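Local coordinates for protein TetR-family transcriptional regulator (Streptomyces coelicolor A3, PDB 2QIB) that probably binds cis-regulatory DNA through an N-terminal helix-turn-helix domain and so controls transcription, working as an all-helical dimer, at residues A[154-157]-A[158-161]; A[180-183]-A[184-187]; A[20-23]-A[24-28]. All coordinates share one frame; numbering follows the deposited sequence.

Contacts 1 and 2 lie in the C-terminal domain of the TetR-type fold, on the consecutive helices 147-168 and 175-194, with centres 11 Å apart. They touch directly: W156 NE1 is 2.9 Å from L182 O, a probable hydrogen bond, W156 packs on F186, and L159 on D185. Both also reach the second subunit. Contact 3 belongs to the N-terminal domain, which carries the predicted helix-turn-helix; its centre is 26 Å from that of contact 1 and 31 Å from that of contact 2. The side chains of E161, H184 and F26 each have bound hexaethylene glycol, probably from the crystallisation liquor, about 3 Å away; such molecules often mark pockets.

Contact 1 of 3, residues A[154-157]-A[158-161]; sequences RSWI and SLAE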
ATOM      1  N   ARG A 154       9.582   4.005  -0.649  1.00 15.51           N
ATOM      2  CA  ARG A 154       8.756   3.113   0.151  1.00 15.74           C
ATOM      3  C   ARG A 154       7.278   3.221  -0.244  1.00 14.84           C
ATOM      4  O   ARG A 154       6.543   2.207  -0.241  1.00 15.78           O
ATOM      5  CB  ARG A 154       8.996   3.386   1.622  1.00 16.95           C
ATOM      6  CG  ARG A 154      10.445   3.108   2.058  1.00 17.19           C
ATOM      7  CD  ARG A 154      10.441   2.818   3.563  1.00 22.33           C
ATOM      8  NE  ARG A 154      11.775   2.590   4.124  1.00 23.48           N
ATOM      9  CZ  ARG A 154      12.385   1.402   4.211  1.00 25.57           C
ATOM     10  NH1 ARG A 154      11.829   0.290   3.731  1.00 25.26           N
ATOM     11  NH2 ARG A 154      13.566   1.314   4.807  1.00 25.27           N
ATOM     12  N   SER A 155       6.833   4.422  -0.601  1.00 15.78           N
ATOM     13  CA  SER A 155       5.414   4.591  -0.963  1.00 16.17           C
ATOM     14  C   SER A 155       5.155   3.917  -2.331  1.00 16.21           C
ATOM     15  O   SER A 155       4.052   3.352  -2.544  1.00 16.66           O
ATOM     16  CB  SER A 155       4.975   6.066  -0.976  1.00 16.68           C
ATOM     17  OG  SER A 155       5.630   6.768  -1.998  1.00 19.39           O
ATOM     18  N   TRP A 156       6.174   3.892  -3.196  1.00 15.24           N
ATOM     19  CA  TRP A 156       6.051   3.173  -4.477  1.00 14.26           C
ATOM     20  C   TRP A 156       5.947   1.666  -4.242  1.00 15.19           C
ATOM     21  O   TRP A 156       5.160   0.993  -4.889  1.00 15.45           O
ATOM     22  CB  TRP A 156       7.197   3.458  -5.427  1.00 15.51           C
ATOM     23  CG  TRP A 156       7.009   2.731  -6.733  1.00 15.15           C
ATOM     24  CD1 TRP A 156       6.298   3.133  -7.843  1.00 15.32           C
ATOM     25  CD2 TRP A 156       7.515   1.430  -7.029  1.00 13.07           C
ATOM     26  NE1 TRP A 156       6.376   2.137  -8.843  1.00 15.99           N
ATOM     27  CE2 TRP A 156       7.092   1.089  -8.341  1.00 14.21           C
ATOM     28  CE3 TRP A 156       8.278   0.497  -6.295  1.00 15.24           C
ATOM     29  CZ2 TRP A 156       7.442  -0.132  -8.939  1.00 16.09           C
ATOM     30  CZ3 TRP A 156       8.635  -0.728  -6.921  1.00 16.43           C
ATOM     31  CH2 TRP A 156       8.191  -1.018  -8.212  1.00 14.75           C
ATOM     32  N   ILE A 157       6.761   1.157  -3.333  1.00 14.37           N
ATOM     33  CA  ILE A 157       6.678  -0.276  -2.940  1.00 15.19           C
ATOM     34  C   ILE A 157       5.252  -0.599  -2.468  1.00 15.13           C
ATOM     35  O   ILE A 157       4.674  -1.587  -2.892  1.00 16.18           O
ATOM     36  CB  ILE A 157       7.738  -0.647  -1.876  1.00 15.53           C
ATOM     37  CG1 ILE A 157       9.145  -0.555  -2.507  1.00 15.10           C
ATOM     38  CG2 ILE A 157       7.450  -2.062  -1.285  1.00 16.74           C
ATOM     39  CD1 ILE A 157      10.299  -0.508  -1.482  1.00 16.68           C
ATOM     40  N   SER A 158       4.637   0.263  -1.656  1.00 15.61           N
ATOM     41  CA  SER A 158       3.216   0.065  -1.258  1.00 16.78           C
ATOM     42  C   SER A 158       2.267   0.102  -2.462  1.00 16.07           C
ATOM     43  O   SER A 158       1.297  -0.669  -2.536  1.00 15.57           O
ATOM     44  CB  SER A 158       2.795   1.128  -0.235  1.00 17.43           C
ATOM     45  OG  SER A 158       3.628   1.049   0.943  1.00 20.65           O
ATOM     46  N   LEU A 159       2.535   1.020  -3.391  1.00 14.28           N
ATOM     47  CA  LEU A 159       1.757   1.154  -4.626  1.00 14.93           C
ATOM     48  C   LEU A 159       1.843  -0.163  -5.444  1.00 15.38           C
ATOM     49  O   LEU A 159       0.830  -0.640  -6.016  1.00 15.67           O
ATOM     50  CB  LEU A 159       2.309   2.320  -5.482  1.00 14.61           C
ATOM     51  CG  LEU A 159       1.463   2.567  -6.731  1.00 13.92           C
ATOM     52  CD1 LEU A 159       0.113   3.183  -6.304  1.00 15.94           C
ATOM     53  CD2 LEU A 159       2.222   3.536  -7.618  1.00 16.09           C
ATOM     54  N   ALA A 160       3.060  -0.707  -5.544  1.00 16.19           N
ATOM     55  CA  ALA A 160       3.281  -1.950  -6.293  1.00 15.97           C
ATOM     56  C   ALA A 160       2.591  -3.171  -5.640  1.00 15.99           C
ATOM     57  O   ALA A 160       2.030  -4.023  -6.346  1.00 15.40           O
ATOM     58  CB  ALA A 160       4.780  -2.212  -6.491  1.00 15.63           C
ATOM     59  N   GLU A 161       2.594  -3.245  -4.303  1.00 15.14           N
ATOM     60  CA  GLU A 161       1.813  -4.256  -3.567  1.00 15.36           C
ATOM     61  C   GLU A 161       0.308  -4.113  -3.871  1.00 15.27           C
ATOM     62  O   GLU A 161      -0.401  -5.072  -4.214  1.00 15.53           O
ATOM     63  CB  GLU A 161       2.031  -4.021  -2.064  1.00 17.46           C
ATOM     64  CG  GLU A 161       3.382  -4.390  -1.607  1.00 22.01           C
ATOM     65  CD  GLU A 161       3.548  -4.170  -0.083  1.00 25.41           C
ATOM     66  OE1 GLU A 161       2.542  -4.203   0.654  1.00 26.95           O
ATOM     67  OE2 GLU A 161       4.693  -3.965   0.335  1.00 30.79           O
TER
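The methyl of A160 sits over one face of the W156 indole, one helical turn along. CB of A160 lies 4.1 Å from the centroid of the six-membered ring and 12° off its normal, a CH-pi contact displaced toward the rim. W156 reaches it with CG anti to the backbone N (chi1 -179°), beside its own carbonyl carbon. L159 crosses the indole side chain at about a right angle, its CD2 4.1 Å from W156 CD1. E161 turns back along the helix: its CG, 3.3 Å from I157 O, is anti to the carbonyl carbon (chi1 -71°), and the extended chain brings OE2 to 3.7 Å from I157 CG2. The same I157 O accepts E161 N at 3.0 Å in the i to i+4 ladder, while the E161 carboxylate forms a salt bridge with R129. S158 OG bonds to S162 OG of the second subunit. Helix 147-168 is thus enclosed on several flanks: W156 meets L88 and M92 of helix 84-101 and L189 of helix 175-194, I157 packs on A132 and Y133 of helix 119-140, and S155 and L159 pack on L159 and S155 of the second subunit.

Contact 2 of 3, residues A[180-183]-A[184-187]; sequences TQLV and HDFA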
ATOM      1  N   THR A 180       4.108  -2.069 -17.008  1.00 15.97           N
ATOM      2  CA  THR A 180       4.537  -0.781 -17.595  1.00 15.48           C
ATOM      3  C   THR A 180       4.020   0.387 -16.773  1.00 14.11           C
ATOM      4  O   THR A 180       4.741   1.373 -16.519  1.00 14.45           O
ATOM      5  CB  THR A 180       4.080  -0.690 -19.066  1.00 15.91           C
ATOM      6  OG1 THR A 180       4.913  -1.608 -19.805  1.00 21.12           O
ATOM      7  CG2 THR A 180       4.289   0.709 -19.606  1.00 20.14           C
ATOM      8  N   GLN A 181       2.764   0.278 -16.358  1.00 13.48           N
ATOM      9  CA  GLN A 181       2.172   1.314 -15.499  1.00 14.48           C
ATOM     10  C   GLN A 181       2.969   1.559 -14.229  1.00 14.14           C
ATOM     11  O   GLN A 181       3.213   2.725 -13.884  1.00 14.39           O
ATOM     12  CB  GLN A 181       0.752   0.916 -15.146  1.00 14.90           C
ATOM     13  CG  GLN A 181      -0.008   2.009 -14.297  1.00 17.12           C
ATOM     14  CD  GLN A 181      -1.489   1.865 -14.424  1.00 16.34           C
ATOM     15  OE1 GLN A 181      -2.043   2.169 -15.483  1.00 18.97           O
ATOM     16  NE2 GLN A 181      -2.162   1.476 -13.333  1.00 18.25           N
ATOM     17  N   LEU A 182       3.402   0.498 -13.555  1.00 13.43           N
ATOM     18  CA  LEU A 182       4.172   0.665 -12.310  1.00 14.74           C
ATOM     19  C   LEU A 182       5.543   1.342 -12.564  1.00 13.94           C
ATOM     20  O   LEU A 182       6.005   2.151 -11.725  1.00 14.70           O
ATOM     21  CB  LEU A 182       4.373  -0.677 -11.607  1.00 12.88           C
ATOM     22  CG  LEU A 182       3.100  -1.051 -10.834  1.00 15.22           C
ATOM     23  CD1 LEU A 182       3.170  -2.507 -10.421  1.00 15.42           C
ATOM     24  CD2 LEU A 182       2.807  -0.136  -9.583  1.00 17.02           C
ATOM     25  N   VAL A 183       6.160   1.031 -13.707  1.00 14.03           N
ATOM     26  CA  VAL A 183       7.409   1.693 -14.091  1.00 14.21           C
ATOM     27  C   VAL A 183       7.175   3.192 -14.334  1.00 15.18           C
ATOM     28  O   VAL A 183       7.900   4.043 -13.766  1.00 15.06           O
ATOM     29  CB  VAL A 183       8.068   1.022 -15.325  1.00 14.95           C
ATOM     30  CG1 VAL A 183       9.350   1.803 -15.729  1.00 15.85           C
ATOM     31  CG2 VAL A 183       8.377  -0.424 -14.968  1.00 17.20           C
ATOM     32  N   HIS A 184       6.149   3.526 -15.126  1.00 14.03           N
ATOM     33  CA  HIS A 184       5.797   4.929 -15.317  1.00 15.10           C
ATOM     34  C   HIS A 184       5.409   5.614 -14.004  1.00 15.24           C
ATOM     35  O   HIS A 184       5.797   6.755 -13.777  1.00 14.40           O
ATOM     36  CB  HIS A 184       4.643   5.042 -16.275  1.00 16.15           C
ATOM     37  CG  HIS A 184       5.009   4.705 -17.688  1.00 17.06           C
ATOM     38  ND1 HIS A 184       6.216   5.076 -18.254  1.00 20.68           N
ATOM     39  CD2 HIS A 184       4.302   4.091 -18.667  1.00 21.43           C
ATOM     40  CE1 HIS A 184       6.233   4.698 -19.523  1.00 24.87           C
ATOM     41  NE2 HIS A 184       5.094   4.079 -19.793  1.00 20.99           N
ATOM     42  N   ASP A 185       4.664   4.906 -13.150  1.00 15.12           N
ATOM     43  CA  ASP A 185       4.271   5.442 -11.831  1.00 14.83           C
ATOM     44  C   ASP A 185       5.495   5.847 -11.016  1.00 15.76           C
ATOM     45  O   ASP A 185       5.474   6.863 -10.367  1.00 15.84           O
ATOM     46  CB  ASP A 185       3.501   4.409 -11.029  1.00 14.27           C
ATOM     47  CG  ASP A 185       2.079   4.179 -11.569  1.00 15.08           C
ATOM     48  OD1 ASP A 185       1.583   5.041 -12.326  1.00 15.18           O
ATOM     49  OD2 ASP A 185       1.459   3.131 -11.196  1.00 15.06           O
ATOM     50  N   PHE A 186       6.555   5.048 -11.068  1.00 15.71           N
ATOM     51  CA  PHE A 186       7.761   5.338 -10.303  1.00 16.45           C
ATOM     52  C   PHE A 186       8.335   6.681 -10.794  1.00 16.00           C
ATOM     53  O   PHE A 186       8.642   7.554  -9.997  1.00 15.76           O
ATOM     54  CB  PHE A 186       8.792   4.184 -10.475  1.00 17.22           C
ATOM     55  CG  PHE A 186       9.970   4.267  -9.500  1.00 18.89           C
ATOM     56  CD1 PHE A 186      10.035   3.442  -8.387  1.00 26.03           C
ATOM     57  CD2 PHE A 186      11.027   5.150  -9.761  1.00 22.64           C
ATOM     58  CE1 PHE A 186      11.117   3.530  -7.458  1.00 25.71           C
ATOM     59  CE2 PHE A 186      12.117   5.254  -8.873  1.00 23.83           C
ATOM     60  CZ  PHE A 186      12.160   4.440  -7.720  1.00 24.88           C
ATOM     61  N   ALA A 187       8.519   6.821 -12.115  1.00 15.93           N
ATOM     62  CA  ALA A 187       9.034   8.094 -12.694  1.00 16.08           C
ATOM     63  C   ALA A 187       8.144   9.271 -12.266  1.00 16.93           C
ATOM     64  O   ALA A 187       8.625  10.353 -11.839  1.00 16.72           O
ATOM     65  CB  ALA A 187       9.080   7.969 -14.219  1.00 17.65           C
TER
HETATM   66  O   HOH W   1      -0.517   1.147 -10.686  1.00 15.47           O
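T180 and H184 lie side by side and point the same way, one turn apart on helix 175-194. T180 CG2 touches the imidazole obliquely, 3.5 Å from H184 NE2 and equally close to CD2. That methyl is anti to the T180 backbone N, while H184 carries CG beside its own N (chi1 -71°), which swings the ring back over the preceding turn.

The backbone bonds form an i to i+4 ladder. H184 N to T180 O is nearly straight at 2.9 Å (175° at the hydrogen), and D185 N to Q181 O is shorter, 2.7 Å. F186 N bonds to L182 O and adds a weak i to i+3 bond to V183 O; L182 O has a second donor from helix 147-168.

Polar side chains are joined through water. Q181 NE2 donates to a water at 3.1 Å, and that water donates onward to D185 OD2 at 2.8 Å, bridging an amide and a carboxylate whose planes are 42° apart. The D185 carboxylate also folds back over its own helix, with CG 3.0 Å from Q181 O, and the aliphatic CG of Q181 lies 3.6 Å from D185 OD2.

Across the dimer interface, the H184 ring meets Y196 of the second subunit with nearly parallel planes, and D185 packs on L189 of that subunit. H184 ND1 hydrogen-bonds to a bound hexaethylene glycol.

Chemically, the buried carboxylate of D185 accepts a hydrogen bond from the water at OD2 but has a carbonyl oxygen close to both of its oxygens, a setting that could raise its proton affinity. The bridging water satisfies one carboxylate oxygen while tying together successive turns beside the subunit boundary.

Contact 3 of 3, residues A[20-23]-A[24-28]; sequences GVAL and DLFSR
Helix 11-28, the first helix of the TetR-type N-terminal domain, contains this contact in its last two turns. A22 and F26 meet on its buried flank: A22 CB is 4.1 Å from F26 CD2, and the same CD2 comes within 3.1 Å of A22 O. F26 reaches back because its CG stands beside the backbone N, anti to the carbonyl carbon (chi1 -74°). A22 O also accepts F26 N in a short backbone bond of 2.8 Å, nearly straight at the hydrogen (168°). On another side of the helix the modelled position of S27 OG is less sure, which qualifies both its approach to the methyl L23 CD1, 3.5 Å, and its hydrogen bond to L23 O; S27 N gives that oxygen a further, weak bond. At the exposed surface R28 NH1 forms a long, weak salt bridge of 3.5 Å with D24 OD1.

The apolar side chains face the rest of the domain. L25 and V21 pack on I39 of helix 36-43, within the predicted helix-turn-helix, and A22 and L23 on L60 and A64 of helix 57-75, respectively; the F26 ring meets Y61 edge-to-face. S27 also joins its backbone to G105 of the C-terminal domain. The first helix packed on the helix-turn-helix pair forms the three-helix bundle of TetR-family DNA-binding domains, against which the long connecting helix 57-75 packs.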
ATOM      1  N   GLY A  20       7.766 -27.680   0.594  1.00 17.09           N
ATOM      2  CA  GLY A  20       7.328 -27.480  -0.824  1.00 16.58           C
ATOM      3  C   GLY A  20       5.846 -27.782  -1.027  1.00 16.69           C
ATOM      4  O   GLY A  20       5.136 -27.055  -1.722  1.00 15.84           O
ATOM      5  N   VAL A  21       5.390 -28.878  -0.422  1.00 16.46           N
ATOM      6  CA  VAL A  21       4.004 -29.273  -0.515  1.00 16.82           C
ATOM      7  C   VAL A  21       3.150 -28.217   0.159  1.00 15.81           C
ATOM      8  O   VAL A  21       2.112 -27.790  -0.376  1.00 16.24           O
ATOM      9  CB  VAL A  21       3.818 -30.644   0.139  1.00 16.59           C
ATOM     10  CG1 VAL A  21       2.339 -30.949   0.370  1.00 17.92           C
ATOM     11  CG2 VAL A  21       4.497 -31.731  -0.718  1.00 17.85           C
ATOM     12  N   ALA A  22       3.571 -27.806   1.350  1.00 15.90           N
ATOM     13  CA  ALA A  22       2.868 -26.737   2.075  1.00 16.81           C
ATOM     14  C   ALA A  22       2.792 -25.462   1.266  1.00 17.38           C
ATOM     15  O   ALA A  22       1.732 -24.816   1.189  1.00 17.10           O
ATOM     16  CB  ALA A  22       3.535 -26.467   3.416  1.00 17.60           C
ATOM     17  N   LEU A  23       3.923 -25.072   0.682  1.00 16.92           N
ATOM     18  CA  LEU A  23       3.949 -23.864  -0.132  1.00 17.21           C
ATOM     19  C   LEU A  23       2.981 -23.991  -1.308  1.00 17.47           C
ATOM     20  O   LEU A  23       2.241 -23.045  -1.617  1.00 18.19           O
ATOM     21  CB  LEU A  23       5.367 -23.592  -0.632  1.00 17.61           C
ATOM     22  CG  LEU A  23       5.456 -22.278  -1.432  1.00 17.59           C
ATOM     23  CD1 LEU A  23       4.754 -21.080  -0.732  1.00 20.40           C
ATOM     24  CD2 LEU A  23       6.904 -21.979  -1.653  1.00 21.08           C
ATOM     25  N   ASP A  24       2.959 -25.161  -1.938  1.00 16.93           N
ATOM     26  CA  ASP A  24       2.029 -25.382  -3.048  1.00 17.19           C
ATOM     27  C   ASP A  24       0.556 -25.150  -2.628  1.00 16.34           C
ATOM     28  O   ASP A  24      -0.185 -24.417  -3.270  1.00 16.08           O
ATOM     29  CB  ASP A  24       2.177 -26.798  -3.603  1.00 16.44           C
ATOM     30  CG  ASP A  24       1.247 -27.049  -4.785  1.00 22.34           C
ATOM     31  OD1 ASP A  24       1.248 -26.234  -5.714  1.00 28.42           O
ATOM     32  OD2 ASP A  24       0.502 -28.043  -4.779  1.00 28.17           O
ATOM     33  N   LEU A  25       0.154 -25.772  -1.525  1.00 16.08           N
ATOM     34  CA  LEU A  25      -1.230 -25.679  -1.056  1.00 15.87           C
ATOM     35  C   LEU A  25      -1.578 -24.291  -0.546  1.00 16.14           C
ATOM     36  O   LEU A  25      -2.641 -23.771  -0.893  1.00 16.48           O
ATOM     37  CB  LEU A  25      -1.543 -26.769  -0.018  1.00 16.58           C
ATOM     38  CG  LEU A  25      -1.446 -28.211  -0.551  1.00 15.40           C
ATOM     39  CD1 LEU A  25      -1.953 -29.177   0.535  1.00 18.88           C
ATOM     40  CD2 LEU A  25      -2.221 -28.383  -1.847  1.00 18.41           C
ATOM     41  N   PHE A  26      -0.674 -23.693   0.241  1.00 15.33           N
ATOM     42  CA  PHE A  26      -0.885 -22.336   0.759  1.00 16.92           C
ATOM     43  C   PHE A  26      -0.810 -21.294  -0.359  1.00 17.45           C
ATOM     44  O   PHE A  26      -1.242 -20.145  -0.172  1.00 18.66           O
ATOM     45  CB  PHE A  26       0.116 -22.002   1.853  1.00 16.21           C
ATOM     46  CG  PHE A  26      -0.162 -22.696   3.174  1.00 15.95           C
ATOM     47  CD1 PHE A  26      -1.422 -22.570   3.796  1.00 19.18           C
ATOM     48  CD2 PHE A  26       0.834 -23.426   3.825  1.00 15.73           C
ATOM     49  CE1 PHE A  26      -1.662 -23.186   5.056  1.00 17.59           C
ATOM     50  CE2 PHE A  26       0.612 -24.036   5.048  1.00 18.04           C
ATOM     51  CZ  PHE A  26      -0.645 -23.934   5.674  1.00 17.14           C
ATOM     52  N   SER A  27      -0.255 -21.666  -1.512  1.00 17.02           N
ATOM     53  CA  SER A  27      -0.266 -20.747  -2.658  1.00 18.92           C
ATOM     54  C   SER A  27      -1.624 -20.790  -3.352  1.00 20.10           C
ATOM     55  O   SER A  27      -2.108 -19.773  -3.863  1.00 21.37           O
ATOM     56  CB  SER A  27       0.845 -21.068  -3.661  1.00 17.50           C
ATOM     57  OG  SER A  27       2.102 -20.785  -3.046  1.00 20.99           O
ATOM     58  N   ARG A  28      -2.235 -21.974  -3.375  1.00 19.97           N
ATOM     59  CA  ARG A  28      -3.461 -22.229  -4.127  1.00 20.92           C
ATOM     60  C   ARG A  28      -4.743 -21.771  -3.452  1.00 20.13           C
ATOM     61  O   ARG A  28      -5.742 -21.524  -4.132  1.00 19.88           O
ATOM     62  CB  ARG A  28      -3.595 -23.737  -4.419  1.00 21.61           C
ATOM     63  CG  ARG A  28      -2.564 -24.242  -5.401  1.00 24.83           C
ATOM     64  CD  ARG A  28      -2.476 -25.783  -5.305  1.00 31.72           C
ATOM     65  NE  ARG A  28      -3.281 -26.358  -6.358  1.00 40.02           N
ATOM     66  CZ  ARG A  28      -2.800 -26.722  -7.541  1.00 43.45           C
ATOM     67  NH1 ARG A  28      -1.499 -26.631  -7.795  1.00 45.64           N
ATOM     68  NH2 ARG A  28      -3.622 -27.206  -8.457  1.00 45.18           N
TER